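Local coordinates for protein alpha,alpha-trehalose-phosphate synthase (UDP-forming) (Burkholderia multivorans, PDB 5UOF) that belongs to glycosyltransferase family 20 and adopts the GT-B fold, in which two Rossmann-like domains face each other across a cleft, at residues A[92-95]-A[96-100]; A[279-282]-A[283-287]; A[350-353]-A[354-358]; A[375-378]-A[379-382]. All blocks are in the same frame, centred on the assembly; numbering follows the deposited sequence.

Interaction 1: residues A[92-95]-A[96-100]. With EDO (1,2-ethanediol), chain H.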
loop_
_atom_site.group_PDB
_atom_site.type_symbol
_atom_site.label_atom_id
_atom_site.label_comp_id
_atom_site.label_asym_id
_atom_site.label_seq_id
_atom_site.Cartn_x
_atom_site.Cartn_y
_atom_site.Cartn_z
ATOM N N ALA A 92 -6.744 -14.384 -4.615
ATOM C CA ALA A 92 -6.941 -13.317 -5.589
ATOM C C ALA A 92 -7.080 -11.946 -4.951
ATOM O O ALA A 92 -6.827 -10.948 -5.627
ATOM C CB ALA A 92 -8.183 -13.589 -6.454
ATOM N N THR A 93 -7.486 -11.869 -3.682
ATOM C CA THR A 93 -7.735 -10.581 -3.040
ATOM C C THR A 93 -6.939 -10.420 -1.753
ATOM O O THR A 93 -6.178 -9.463 -1.624
ATOM C CB THR A 93 -9.239 -10.394 -2.741
ATOM O OG1 THR A 93 -10.003 -10.580 -3.931
ATOM C CG2 THR A 93 -9.510 -8.994 -2.205
ATOM N N LEU A 94 -7.101 -11.330 -0.790
ATOM C CA LEU A 94 -6.450 -11.177 0.509
ATOM C C LEU A 94 -4.937 -11.194 0.377
ATOM O O LEU A 94 -4.242 -10.258 0.795
ATOM C CB LEU A 94 -6.885 -12.296 1.456
ATOM C CG LEU A 94 -8.258 -12.177 2.088
ATOM C CD1 LEU A 94 -8.433 -13.241 3.158
ATOM C CD2 LEU A 94 -8.430 -10.779 2.661
ATOM N N TRP A 95 -4.404 -12.268 -0.199
ATOM C CA TRP A 95 -2.951 -12.398 -0.294
ATOM C C TRP A 95 -2.292 -11.195 -0.955
ATOM O O TRP A 95 -1.355 -10.637 -0.360
ATOM C CB TRP A 95 -2.577 -13.705 -1.008
ATOM C CG TRP A 95 -1.098 -13.967 -0.961
ATOM C CD1 TRP A 95 -0.428 -14.710 -0.033
ATOM C CD2 TRP A 95 -0.111 -13.463 -1.864
ATOM N NE1 TRP A 95 0.921 -14.704 -0.308
ATOM C CE2 TRP A 95 1.141 -13.944 -1.424
ATOM C CE3 TRP A 95 -0.163 -12.649 -3.001
ATOM C CZ2 TRP A 95 2.329 -13.643 -2.086
ATOM C CZ3 TRP A 95 1.020 -12.348 -3.656
ATOM C CH2 TRP A 95 2.250 -12.851 -3.194
ATOM N N PRO A 96 -2.707 -10.725 -2.142
ATOM C CA PRO A 96 -1.979 -9.582 -2.714
ATOM C C PRO A 96 -2.108 -8.311 -1.891
ATOM O O PRO A 96 -1.113 -7.584 -1.748
ATOM C CB PRO A 96 -2.584 -9.433 -4.122
ATOM C CG PRO A 96 -3.914 -10.132 -4.054
ATOM C CD PRO A 96 -3.678 -11.276 -3.109
ATOM N N VAL A 97 -3.287 -8.010 -1.334
ATOM C CA VAL A 97 -3.419 -6.774 -0.568
ATOM C C VAL A 97 -2.581 -6.839 0.701
ATOM O O VAL A 97 -1.906 -5.868 1.064
ATOM C CB VAL A 97 -4.893 -6.473 -0.245
ATOM C CG1 VAL A 97 -4.964 -5.299 0.747
ATOM C CG2 VAL A 97 -5.664 -6.136 -1.529
ATOM N N PHE A 98 -2.594 -7.986 1.392
ATOM C CA PHE A 98 -1.812 -8.098 2.621
ATOM C C PHE A 98 -0.313 -8.060 2.346
ATOM O O PHE A 98 0.464 -7.769 3.263
ATOM C CB PHE A 98 -2.153 -9.385 3.374
ATOM C CG PHE A 98 -3.466 -9.345 4.131
ATOM C CD1 PHE A 98 -4.574 -8.662 3.637
ATOM C CD2 PHE A 98 -3.596 -10.039 5.326
ATOM C CE1 PHE A 98 -5.792 -8.672 4.335
ATOM C CE2 PHE A 98 -4.789 -10.041 6.034
ATOM C CZ PHE A 98 -5.899 -9.361 5.531
ATOM N N HIS A 99 0.118 -8.356 1.115
ATOM C CA HIS A 99 1.521 -8.177 0.743
ATOM C C HIS A 99 1.754 -6.847 0.049
ATOM O O HIS A 99 2.757 -6.685 -0.667
ATOM C CB HIS A 99 2.008 -9.348 -0.109
ATOM C CG HIS A 99 2.131 -10.624 0.666
ATOM N ND1 HIS A 99 1.050 -11.434 0.943
ATOM C CD2 HIS A 99 3.198 -11.202 1.278
ATOM C CE1 HIS A 99 1.446 -12.463 1.674
ATOM N NE2 HIS A 99 2.747 -12.347 1.886
ATOM N N TYR A 100 0.850 -5.889 0.260
ATOM C CA TYR A 100 1.020 -4.510 -0.202
ATOM C C TYR A 100 1.053 -4.424 -1.726
ATOM O O TYR A 100 1.692 -3.544 -2.310
ATOM C CB TYR A 100 2.261 -3.866 0.428
ATOM C CG TYR A 100 2.015 -3.463 1.865
ATOM C CD1 TYR A 100 2.008 -4.404 2.879
ATOM C CD2 TYR A 100 1.756 -2.142 2.203
ATOM C CE1 TYR A 100 1.760 -4.038 4.197
ATOM C CE2 TYR A 100 1.506 -1.772 3.504
ATOM C CZ TYR A 100 1.513 -2.717 4.503
ATOM O OH TYR A 100 1.270 -2.339 5.802
HETATM C C1 EDO H . 0.437 -0.363 -1.122
HETATM O O1 EDO H . 0.983 0.646 -1.973
HETATM C C2 EDO H . -0.914 -0.791 -1.678
HETATM O O2 EDO H . -0.724 -1.496 -2.911
#

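Interaction 2: residues A[279-282]-A[283-287]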
loop_
_atom_site.group_PDB
_atom_site.type_symbol
_atom_site.label_atom_id
_atom_site.label_comp_id
_atom_site.label_asym_id
_atom_site.label_seq_id
_atom_site.Cartn_x
_atom_site.Cartn_y
_atom_site.Cartn_z
ATOM N N GLY A 279 10.093 -9.997 -5.426
ATOM C CA GLY A 279 10.997 -9.058 -6.084
ATOM C C GLY A 279 12.178 -9.731 -6.752
ATOM O O GLY A 279 13.320 -9.257 -6.633
ATOM N N LEU A 280 11.935 -10.845 -7.443
ATOM C CA LEU A 280 13.061 -11.614 -7.961
ATOM C C LEU A 280 13.707 -10.932 -9.166
ATOM O O LEU A 280 14.902 -11.124 -9.410
ATOM C CB LEU A 280 12.608 -13.032 -8.287
ATOM C CG LEU A 280 12.366 -13.802 -6.985
ATOM C CD1 LEU A 280 11.565 -15.086 -7.216
ATOM C CD2 LEU A 280 13.711 -14.114 -6.328
ATOM N N VAL A 281 12.955 -10.136 -9.929
ATOM C CA VAL A 281 13.596 -9.343 -10.975
ATOM C C VAL A 281 14.594 -8.381 -10.353
ATOM O O VAL A 281 15.737 -8.254 -10.811
ATOM C CB VAL A 281 12.555 -8.584 -11.812
ATOM C CG1 VAL A 281 13.254 -7.537 -12.687
ATOM C CG2 VAL A 281 11.758 -9.559 -12.665
ATOM N N GLU A 282 14.154 -7.673 -9.310
ATOM C CA GLU A 282 15.032 -6.752 -8.598
ATOM C C GLU A 282 16.232 -7.489 -8.032
ATOM O O GLU A 282 17.357 -6.985 -8.073
ATOM C CB GLU A 282 14.267 -6.050 -7.475
ATOM C CG GLU A 282 13.214 -5.052 -7.949
ATOM C CD GLU A 282 11.871 -5.687 -8.267
ATOM O OE1 GLU A 282 10.903 -4.932 -8.494
ATOM O OE2 GLU A 282 11.771 -6.930 -8.291
ATOM N N ARG A 283 16.001 -8.686 -7.492
ATOM C CA ARG A 283 17.084 -9.510 -6.963
ATOM C C ARG A 283 18.179 -9.714 -8.010
ATOM O O ARG A 283 19.371 -9.476 -7.753
ATOM C CB ARG A 283 16.485 -10.853 -6.512
ATOM C CG ARG A 283 17.333 -11.684 -5.555
ATOM C CD ARG A 283 17.080 -11.297 -4.108
ATOM N NE ARG A 283 15.661 -11.404 -3.750
ATOM C CZ ARG A 283 15.082 -12.492 -3.254
ATOM N NH1 ARG A 283 15.785 -13.601 -3.060
ATOM N NH2 ARG A 283 13.780 -12.478 -2.970
ATOM N N PHE A 284 17.784 -10.154 -9.203
ATOM C CA PHE A 284 18.746 -10.413 -10.263
ATOM C C PHE A 284 19.399 -9.121 -10.727
ATOM O O PHE A 284 20.606 -9.090 -10.980
ATOM C CB PHE A 284 18.079 -11.084 -11.461
ATOM C CG PHE A 284 17.692 -12.531 -11.246
ATOM C CD1 PHE A 284 17.749 -13.117 -9.992
ATOM C CD2 PHE A 284 17.294 -13.295 -12.329
ATOM C CE1 PHE A 284 17.383 -14.456 -9.824
ATOM C CE2 PHE A 284 16.923 -14.632 -12.166
ATOM C CZ PHE A 284 16.980 -15.205 -10.911
ATOM N N GLN A 285 18.607 -8.058 -10.882
ATOM C CA GLN A 285 19.149 -6.832 -11.460
ATOM C C GLN A 285 20.151 -6.168 -10.527
ATOM O O GLN A 285 21.080 -5.498 -10.991
ATOM C CB GLN A 285 18.015 -5.857 -11.805
ATOM C CG GLN A 285 17.170 -6.336 -12.986
ATOM C CD GLN A 285 16.127 -5.320 -13.415
ATOM O OE1 GLN A 285 15.924 -4.309 -12.749
ATOM N NE2 GLN A 285 15.458 -5.592 -14.536
ATOM N N ALA A 286 19.961 -6.303 -9.217
ATOM C CA ALA A 286 20.948 -5.739 -8.303
ATOM C C ALA A 286 22.260 -6.508 -8.362
ATOM O O ALA A 286 23.328 -5.912 -8.209
ATOM C CB ALA A 286 20.399 -5.717 -6.881
ATOM N N PHE A 287 22.202 -7.828 -8.572
ATOM C CA PHE A 287 23.430 -8.594 -8.770
ATOM C C PHE A 287 24.128 -8.157 -10.051
ATOM O O PHE A 287 25.355 -8.003 -10.086
ATOM C CB PHE A 287 23.097 -10.087 -8.805
ATOM C CG PHE A 287 24.301 -10.984 -8.900
ATOM C CD1 PHE A 287 25.190 -11.089 -7.845
ATOM C CD2 PHE A 287 24.532 -11.739 -10.045
ATOM C CE1 PHE A 287 26.307 -11.926 -7.937
ATOM C CE2 PHE A 287 25.633 -12.581 -10.132
ATOM C CZ PHE A 287 26.523 -12.666 -9.087
HETATM O O HOH W 1 14.439 -8.746 -4.238
#

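Interaction 3: residues A[350-353]-A[354-358]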
loop_
_atom_site.group_PDB
_atom_site.type_symbol
_atom_site.label_atom_id
_atom_site.label_comp_id
_atom_site.label_asym_id
_atom_site.label_seq_id
_atom_site.Cartn_x
_atom_site.Cartn_y
_atom_site.Cartn_z
ATOM N N TYR A 350 14.974 -29.134 -3.767
ATOM C CA TYR A 350 16.077 -29.836 -3.112
ATOM C C TYR A 350 15.690 -30.209 -1.688
ATOM O O TYR A 350 14.952 -29.471 -1.031
ATOM C CB TYR A 350 17.354 -28.970 -3.081
ATOM C CG TYR A 350 17.848 -28.670 -4.469
ATOM C CD1 TYR A 350 18.652 -29.578 -5.146
ATOM C CD2 TYR A 350 17.483 -27.496 -5.121
ATOM C CE1 TYR A 350 19.094 -29.326 -6.422
ATOM C CE2 TYR A 350 17.916 -27.234 -6.402
ATOM C CZ TYR A 350 18.721 -28.152 -7.045
ATOM O OH TYR A 350 19.144 -27.914 -8.328
ATOM N N GLU A 351 16.189 -31.359 -1.222
ATOM C CA GLU A 351 16.067 -31.734 0.182
ATOM C C GLU A 351 16.439 -30.571 1.090
ATOM O O GLU A 351 17.409 -29.855 0.838
ATOM C CB GLU A 351 16.986 -32.904 0.515
ATOM C CG GLU A 351 16.511 -34.263 0.141
ATOM C CD GLU A 351 17.462 -35.303 0.689
ATOM O OE1 GLU A 351 17.609 -35.378 1.929
ATOM O OE2 GLU A 351 18.099 -36.006 -0.119
ATOM N N ARG A 352 15.678 -30.419 2.172
ATOM C CA ARG A 352 15.883 -29.294 3.074
ATOM C C ARG A 352 17.298 -29.276 3.630
ATOM O O ARG A 352 17.937 -28.222 3.678
ATOM C CB ARG A 352 14.864 -29.353 4.207
ATOM C CG ARG A 352 15.082 -28.335 5.303
ATOM C CD ARG A 352 13.987 -28.487 6.344
ATOM N NE ARG A 352 14.235 -27.682 7.531
ATOM C CZ ARG A 352 13.925 -26.395 7.635
ATOM N NH1 ARG A 352 13.355 -25.765 6.612
ATOM N NH2 ARG A 352 14.182 -25.743 8.761
ATOM N N ASN A 353 17.811 -30.432 4.051
ATOM C CA ASN A 353 19.134 -30.437 4.670
ATOM C C ASN A 353 20.231 -30.147 3.657
ATOM O O ASN A 353 21.290 -29.623 4.027
ATOM C CB ASN A 353 19.382 -31.763 5.375
ATOM C CG ASN A 353 18.610 -31.877 6.663
ATOM O OD1 ASN A 353 17.878 -30.960 7.040
ATOM N ND2 ASN A 353 18.766 -33.000 7.351
ATOM N N LEU A 354 20.002 -30.492 2.386
ATOM C CA LEU A 354 20.926 -30.086 1.332
ATOM C C LEU A 354 20.981 -28.568 1.203
ATOM O O LEU A 354 22.065 -27.987 1.071
ATOM C CB LEU A 354 20.510 -30.730 0.007
ATOM C CG LEU A 354 21.561 -30.895 -1.087
ATOM C CD1 LEU A 354 22.675 -31.825 -0.623
ATOM C CD2 LEU A 354 20.921 -31.412 -2.366
ATOM N N LEU A 355 19.815 -27.904 1.226
ATOM C CA LEU A 355 19.801 -26.446 1.175
ATOM C C LEU A 355 20.607 -25.854 2.321
ATOM O O LEU A 355 21.323 -24.863 2.136
ATOM C CB LEU A 355 18.367 -25.906 1.220
ATOM C CG LEU A 355 17.439 -26.189 0.039
ATOM C CD1 LEU A 355 16.099 -25.499 0.264
ATOM C CD2 LEU A 355 18.065 -25.735 -1.273
ATOM N N MET A 356 20.492 -26.438 3.518
ATOM C CA MET A 356 21.267 -25.920 4.642
ATOM C C MET A 356 22.762 -26.064 4.377
ATOM O O MET A 356 23.545 -25.148 4.666
ATOM C CB MET A 356 20.877 -26.623 5.948
ATOM C CG MET A 356 19.358 -26.613 6.264
ATOM S SD MET A 356 18.644 -24.949 6.254
ATOM C CE MET A 356 16.895 -25.324 6.243
ATOM N N ALA A 357 23.174 -27.203 3.804
ATOM C CA ALA A 357 24.577 -27.372 3.433
ATOM C C ALA A 357 24.998 -26.365 2.364
ATOM O O ALA A 357 26.130 -25.864 2.395
ATOM C CB ALA A 357 24.834 -28.810 2.967
ATOM N N PHE A 358 24.107 -26.051 1.411
ATOM C CA PHE A 358 24.424 -24.997 0.447
ATOM C C PHE A 358 24.575 -23.656 1.153
ATOM O O PHE A 358 25.476 -22.872 0.832
ATOM C CB PHE A 358 23.338 -24.866 -0.627
ATOM C CG PHE A 358 23.129 -26.089 -1.480
ATOM C CD1 PHE A 358 24.105 -27.055 -1.630
ATOM C CD2 PHE A 358 21.924 -26.245 -2.161
ATOM C CE1 PHE A 358 23.879 -28.172 -2.438
ATOM C CE2 PHE A 358 21.692 -27.344 -2.961
ATOM C CZ PHE A 358 22.663 -28.317 -3.093
#

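Interaction 4: residues A[375-378]-A[379-382]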
loop_
_atom_site.group_PDB
_atom_site.type_symbol
_atom_site.label_atom_id
_atom_site.label_comp_id
_atom_site.label_asym_id
_atom_site.label_seq_id
_atom_site.Cartn_x
_atom_site.Cartn_y
_atom_site.Cartn_z
ATOM N N ASN A 375 9.827 -14.655 6.804
ATOM C CA ASN A 375 10.874 -15.219 5.952
ATOM C C ASN A 375 11.779 -16.129 6.768
ATOM O O ASN A 375 12.739 -15.679 7.408
ATOM C CB ASN A 375 11.711 -14.167 5.218
ATOM C CG ASN A 375 12.482 -14.779 4.079
ATOM O OD1 ASN A 375 13.405 -15.556 4.307
ATOM N ND2 ASN A 375 12.076 -14.485 2.849
ATOM N N LEU A 376 11.479 -17.427 6.735
ATOM C CA LEU A 376 12.285 -18.391 7.471
ATOM C C LEU A 376 13.587 -18.735 6.757
ATOM O O LEU A 376 14.540 -19.170 7.414
ATOM C CB LEU A 376 11.464 -19.659 7.737
ATOM C CG LEU A 376 10.216 -19.416 8.602
ATOM C CD1 LEU A 376 9.356 -20.668 8.678
ATOM C CD2 LEU A 376 10.594 -18.941 10.005
ATOM N N VAL A 377 13.667 -18.534 5.440
ATOM C CA VAL A 377 14.947 -18.735 4.760
ATOM C C VAL A 377 16.021 -17.837 5.365
ATOM O O VAL A 377 17.160 -18.268 5.557
ATOM C CB VAL A 377 14.800 -18.521 3.239
ATOM C CG1 VAL A 377 16.156 -18.287 2.583
ATOM C CG2 VAL A 377 14.105 -19.727 2.612
ATOM N N ALA A 378 15.676 -16.586 5.707
ATOM C CA ALA A 378 16.671 -15.712 6.336
ATOM C C ALA A 378 17.194 -16.312 7.641
ATOM O O ALA A 378 18.401 -16.289 7.905
ATOM C CB ALA A 378 16.080 -14.321 6.577
ATOM N N LYS A 379 16.302 -16.882 8.460
ATOM C CA LYS A 379 16.730 -17.449 9.732
ATOM C C LYS A 379 17.508 -18.742 9.514
ATOM O O LYS A 379 18.523 -18.987 10.188
ATOM C CB LYS A 379 15.508 -17.680 10.633
ATOM C CG LYS A 379 14.736 -16.373 10.929
ATOM C CD LYS A 379 13.700 -16.543 12.024
ATOM C CE LYS A 379 13.120 -15.170 12.453
ATOM N NZ LYS A 379 12.122 -15.285 13.577
ATOM N N GLU A 380 17.042 -19.575 8.578
ATOM C CA GLU A 380 17.750 -20.803 8.223
ATOM C C GLU A 380 19.139 -20.504 7.681
ATOM O O GLU A 380 20.093 -21.251 7.954
ATOM C CB GLU A 380 16.959 -21.590 7.183
ATOM C CG GLU A 380 15.653 -22.147 7.718
ATOM C CD GLU A 380 14.662 -22.504 6.620
ATOM O OE1 GLU A 380 15.007 -22.386 5.430
ATOM O OE2 GLU A 380 13.535 -22.918 6.955
ATOM N N TYR A 381 19.268 -19.426 6.899
ATOM C CA TYR A 381 20.575 -19.061 6.369
ATOM C C TYR A 381 21.565 -18.802 7.503
ATOM O O TYR A 381 22.668 -19.363 7.524
ATOM C CB TYR A 381 20.466 -17.833 5.449
ATOM C CG TYR A 381 21.824 -17.552 4.871
ATOM C CD1 TYR A 381 22.283 -18.273 3.779
ATOM C CD2 TYR A 381 22.684 -16.640 5.481
ATOM C CE1 TYR A 381 23.559 -18.073 3.283
ATOM C CE2 TYR A 381 23.961 -16.416 4.979
ATOM C CZ TYR A 381 24.394 -17.150 3.882
ATOM O OH TYR A 381 25.668 -16.969 3.395
ATOM N N VAL A 382 21.182 -17.960 8.463
ATOM C CA VAL A 382 22.070 -17.658 9.588
ATOM C C VAL A 382 22.385 -18.930 10.362
ATOM O O VAL A 382 23.546 -19.223 10.681
ATOM C CB VAL A 382 21.430 -16.594 10.497
ATOM C CG1 VAL A 382 22.237 -16.405 11.786
ATOM C CG2 VAL A 382 21.280 -15.268 9.749
#

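Interaction 1: residues A[92-95]-A[96-100]
Trp95 and His99, one turn apart near the C-terminal end of helix 89-98, form an offset stack in which the centroids of the indole five-membered ring and the imidazole are 3.9 Å apart and the planes meet at 28°. Followed outward, the histidine meets Trp95 at most of its atoms. Its CB is 3.6 Å from Trp95 O. CG stands beside the backbone N (chi1 -70°), a torsion that leads the ring back along the helix and over the indole. His99 ND1 donates to Trp95 O at 2.8 Å, with the acceptor lying in the imidazole plane, and the same ND1 sits 3.4 Å above one indole face. CE1 makes the tightest contact of the stack, 3.0 Å from Trp95 NE1. At the tip, NE2 draws off to 3.7 Å from Trp95 NE1.

Trp95 O is thereby gripped twice, since His99 N also donates to it at 3.1 Å and the two donors arrive from opposite faces of its carbonyl plane. The bond from His99 ND1, in the ring plane, would fix the rotation of the imidazole. Elsewhere on the turn, in one of its two modelled conformers, the Leu94 side chain lies beside Phe98, CD2 3.8 Å from CE1, and the Phe98 ring goes on to meet Phe167. Pro96 has no N-H to offer the preceding turn, and the helix kinks there.

Beyond His99 the chain leaves helical geometry. Tyr100, whose hydroxyl bonds Asp171 of the second subunit, takes a positive phi, its N bonds Val97 O, and the next backbone N reaches Pro96 O: the helix ends in a Schellman motif.

Interaction 2: residues A[279-282]-A[283-287]
Arg283 leaves the helix with CG anti to the backbone N (chi1 -162°), then bends at chi2 (87°) and again at chi3 (56°), and this double bend curls the guanidinium back beside Leu280. The leucine, pointing the same way, sets CD2 over the centre of one guanidinium face, 3.6 Å above its plane. A water lies in that plane at the edge of the group, 3.0 Å from Arg283 NE, and is 2.7 Å from Gly279 O, to which it can donate. Gly279, the N-cap residue, also accepts from Arg283 N through its O at 2.9 Å, so the arginine may meet this carbonyl by way of solvent as well as directly. One turn on, Val281 CG1 lies alongside the Gln285 amide, 3.5 Å from NE2, whose polar partner is Glu327 of helix 314-335. This first turn of helix 280-293 opens the crossover of the beta-alpha-beta unit between strands 266-271 and 301-306.

The charged end of Arg283 is largely satisfied beyond the turn: NH2 forms a salt bridge with Asp272 and a hydrogen bond with Lys278 O. A buried cation is thus probably compensated by Asp272, while the methyl group over its face and the bonds around its rim restrict its tilt and rotation.

Interaction 3: residues A[350-353]-A[354-358]
Met356 crosses Arg352 at a slant, its CE over the centre of one guanidinium face, 3.4 Å above the plane. Because the apolar contact occupies a face, the N-H groups in the plane remain available for polar partners. NE donates to Ser28 O, NH1 forms a salt bridge with Glu380 of helix 376-384, and NH2 is also hydrogen-bonded beyond the two segments. The arginine chain is extended to NE, whereas Met356 is bent at chi2 (-54°), which brings its methyl end over the charged group.

The backbone acceptors of the first turn are met in order. Glu351, at the N-cap position, accepts from Leu355 N through its O at 3.1 Å; Arg352 O and Asn353 O take the N-H groups of Met356 and Ala357. The Glu351 carboxylate finds a partner beyond the turn, OE1 bonding Tyr249 OH. This is the start of helix 352-361, which stands between strands 343-346 and 364-367 in the crossover that carries a Rossmann-type sheet from one half to the other.

Tyr350, just ahead of the helix, folds over its apolar side. The edge of Phe358 meets the tyrosine face in a T-shaped pair, with centroids 5.9 Å apart and planes at 76°. Tyr350 CB touches Leu355 CD2 at 3.8 Å, and its CD1 is 4.0 Å from Leu354 CD2 in one of the two modelled conformers of Leu354. Leu354 O accepts from Phe358 N at 2.8 Å and at the same time sits 3.3 Å above one face of the Phe358 ring, toward its rim. Leu354 and Phe358 also pack on helix 253-262, through Val255 and Leu258.

Interaction 4: residues A[375-378]-A[379-382]
Leu376 and Glu380 are joined first by the backbone: Glu380 N donates to Leu376 O at 2.8 Å. Tyr381 N reaches Val377 O at the same length, while the bond from Val382 N to Ala378 O is longer, at 3.3 Å.

Capping comes from Asn375. A chi1 of -163° swings its amide away from its own N, and OD1 accepts from Ala378 N at 2.9 Å in the plane of the amide carbonyl, an N-cap bond that satisfies an N-H of the first turn; ND2 is held by Asp372.

Packing is mostly side chain on backbone. Glu380 CG lies 3.2 Å from Leu376 O, and the carboxylate beyond it straddles the turn, OE1 4.0 Å from Val377 CG2 and OE2 3.9 Å from Leu376 CB. Ala378 and Val382 face strand 392-396, within the beta-alpha-beta unit that helix 376-384 makes with it and strand 364-367.

The polar ends find their partners outside the turn. The Glu380 carboxylate has its salt-bridge partner in Arg352, and the extended Lys379 carries NZ to Glu404 and Ile235 O. Tyr381 OH bonds Ser362 OG and Tyr381 O bonds Gln385 NE2. Since Ser362 and Gln385 belong to the sodium site, Tyr381 probably belongs to its second shell, while the charge of buried Lys379 is probably balanced by Glu404.

Overall arrangement
Each of the four contacts is local, within one or two turns of its helix, so none closes a long loop; they follow in series along the chain and neither nest nor cross. Interaction 1 comes first, on helix 89-98, where Trp95 also touches Asp275 in the loop ahead of interaction 2. The other three start helices around the six-stranded parallel sheet: 280-293, 352-361 and 376-384. Interactions 3 and 4, with centres about 12 Å apart, are the pair in direct touch, through Arg352, Met356 and Glu380. Interaction 2 stays about 6 Å from interaction 4 at the nearest atoms, and interactions 1 and 3 lie on opposite sides of the chain's centre.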